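Putative NTP pyrophosphohydrolase (Exiguobacterium sibiricum 255-15, PDB 3NL9) probably hydrolyses nucleoside triphosphates to monophosphates and pyrophosphate, as an all-helical member of the MazG-like pyrophosphohydrolase clan. Local coordinates at residues P116-E121 and E160-R165. Numbering follows the deposited sequence.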
loop_
_atom_site.group_PDB
_atom_site.type_symbol
_atom_site.label_atom_id
_atom_site.label_comp_id
_atom_site.label_asym_id
_atom_site.label_seq_id
_atom_site.Cartn_x
_atom_site.Cartn_y
_atom_site.Cartn_z
ATOM N N PRO A 116 2.414 12.205 4.070
ATOM C CA PRO A 116 3.359 11.083 3.962
ATOM C C PRO A 116 4.765 11.436 3.468
ATOM O O PRO A 116 5.729 10.704 3.758
ATOM C CB PRO A 116 2.685 10.154 2.919
ATOM C CG PRO A 116 1.907 11.040 2.078
ATOM C CD PRO A 116 1.334 12.070 3.069
ATOM N N GLY A 117 4.885 12.501 2.686
ATOM C CA GLY A 117 6.172 12.833 2.058
ATOM C C GLY A 117 7.378 12.882 3.007
ATOM O O GLY A 117 8.399 12.229 2.760
ATOM N N PRO A 118 7.269 13.640 4.088
ATOM C CA PRO A 118 8.394 13.768 5.039
ATOM C C PRO A 118 8.704 12.486 5.774
ATOM O O PRO A 118 9.859 12.223 6.101
ATOM C CB PRO A 118 7.913 14.844 6.009
ATOM C CG PRO A 118 6.904 15.641 5.225
ATOM C CD PRO A 118 6.211 14.636 4.352
ATOM N N LEU A 119 7.673 11.674 6.040
ATOM C CA LEU A 119 7.890 10.388 6.660
ATOM C C LEU A 119 8.583 9.433 5.701
ATOM O O LEU A 119 9.526 8.735 6.085
ATOM C CB LEU A 119 6.558 9.795 7.140
ATOM C CG LEU A 119 5.776 10.584 8.209
ATOM C CD1 LEU A 119 4.323 10.008 8.351
ATOM C CD2 LEU A 119 6.485 10.559 9.557
ATOM N N PHE A 120 8.097 9.369 4.457
ATOM C CA PHE A 120 8.750 8.544 3.432
ATOM C C PHE A 120 10.238 8.978 3.268
ATOM O O PHE A 120 11.117 8.143 3.147
ATOM C CB PHE A 120 8.003 8.657 2.077
ATOM C CG PHE A 120 8.698 7.940 0.933
ATOM C CD1 PHE A 120 9.714 8.544 0.249
ATOM C CD2 PHE A 120 8.310 6.658 0.564
ATOM C CE1 PHE A 120 10.348 7.910 -0.788
ATOM C CE2 PHE A 120 8.942 5.999 -0.510
ATOM C CZ PHE A 120 9.955 6.619 -1.174
ATOM N N GLU A 121 10.492 10.282 3.251
ATOM C CA GLU A 121 11.876 10.814 3.131
ATOM C C GLU A 121 12.808 10.278 4.234
ATOM O O GLU A 121 13.948 9.935 3.977
ATOM C CB GLU A 121 11.841 12.348 3.154
ATOM C CG GLU A 121 13.186 13.014 2.927
ATOM C CD GLU A 121 13.068 14.554 2.835
ATOM O OE1 GLU A 121 11.955 15.072 2.564
ATOM O OE2 GLU A 121 14.097 15.234 3.025
ATOM N N GLU A 160 8.883 9.528 14.530
ATOM C CA GLU A 160 8.069 10.039 15.638
ATOM C C GLU A 160 8.188 11.561 15.804
ATOM O O GLU A 160 7.174 12.266 16.040
ATOM C CB GLU A 160 8.432 9.345 16.964
ATOM C CG GLU A 160 7.650 9.871 18.205
ATOM C CD GLU A 160 8.000 9.131 19.505
ATOM O OE1 GLU A 160 8.325 7.918 19.463
ATOM O OE2 GLU A 160 7.941 9.762 20.567
ATOM N N ALA A 161 9.416 12.074 15.731
ATOM C CA ALA A 161 9.628 13.518 15.821
ATOM C C ALA A 161 8.912 14.261 14.688
ATOM O O ALA A 161 8.433 15.382 14.870
ATOM C CB ALA A 161 11.160 13.846 15.805
ATOM N N GLU A 162 8.857 13.635 13.519
ATOM C CA GLU A 162 8.157 14.199 12.344
ATOM C C GLU A 162 6.634 14.263 12.559
ATOM O O GLU A 162 5.978 15.254 12.177
ATOM C CB GLU A 162 8.511 13.381 11.085
ATOM C CG GLU A 162 7.795 13.778 9.757
ATOM C CD GLU A 162 7.805 15.282 9.463
ATOM O OE1 GLU A 162 8.827 15.977 9.734
ATOM O OE2 GLU A 162 6.784 15.775 8.920
ATOM N N VAL A 163 6.086 13.224 13.176
ATOM C CA VAL A 163 4.682 13.217 13.552
ATOM C C VAL A 163 4.406 14.389 14.505
ATOM O O VAL A 163 3.497 15.156 14.235
ATOM C CB VAL A 163 4.212 11.856 14.129
ATOM C CG1 VAL A 163 2.769 11.931 14.595
ATOM C CG2 VAL A 163 4.329 10.747 13.077
ATOM N N VAL A 164 5.197 14.532 15.576
ATOM C CA VAL A 164 5.068 15.672 16.536
ATOM C C VAL A 164 5.199 17.028 15.827
ATOM O O VAL A 164 4.440 17.952 16.100
ATOM C CB VAL A 164 6.095 15.577 17.702
ATOM C CG1 VAL A 164 6.005 16.810 18.652
ATOM C CG2 VAL A 164 5.881 14.292 18.497
ATOM N N ARG A 165 6.151 17.145 14.898
ATOM C CA ARG A 165 6.303 18.371 14.115
ATOM C C ARG A 165 5.012 18.719 13.337
ATOM O O ARG A 165 4.554 19.857 13.353
ATOM C CB ARG A 165 7.481 18.256 13.133
ATOM C CG ARG A 165 7.784 19.563 12.384
ATOM C CD ARG A 165 8.683 19.353 11.172
ATOM N NE ARG A 165 7.984 18.689 10.062
ATOM C CZ ARG A 165 7.066 19.269 9.288
ATOM N NH1 ARG A 165 6.704 20.542 9.487
ATOM N NH2 ARG A 165 6.501 18.565 8.307
#
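Leu119 and Glu162 meet where the N-terminal part of helix 117-128 packs against helix 156-170, and they illustrate how a carboxylate chain can present its aliphatic part to an apolar neighbour while its charge is settled within its own helix. The short helical pieces 117-121 and 160-165 run nearly antiparallel (163°), their axes 9.9 Å apart at closest approach. On the tightly packed, buried side, Leu119 CD2 lies against the methylene Glu162 CG at 3.5 Å, and Pro118 CB abuts Glu162 OE2 at 3.3 Å. The same leucine methyl reaches Val163 CG2 at 4.1 Å, so a single leucine branch spans two consecutive residues of the facing helix. Glu162 starts with CG anti to the backbone N and then bends at chi2 (47°), which turns the carboxylate along its own helix toward Arg165, one turn on. Arg165 takes it side-on: NE bonds to OE1 of Glu162 at 2.9 Å in a nearly straight line (171°), OE1 lying in the guanidinium plane, while NH2 meets the syn lone pair of Glu162 OE2, also at 2.9 Å but more bent. Two bonds, one to each oxygen, limit rotation of the carboxylate, and Gln166 adds a further hydrogen bond to OE2. The solvent side is looser: Pro118 CG comes up to the guanidinium edge of Arg165, near that group's plane, only to 4.3 Å from NH2, and no hydrogen bond joins the two segments. Arg165 itself is exposed and extends the charge network through NH1 to Glu169. Inward, Leu119 also packs on Phe109 of helix 87-112 and on Thr99 of the second subunit, while Val163 touches Leu91 of that subunit; the C-terminal helix 156-170 thus docks beside helix 117-128 at the dimer interface of this all-helical fold.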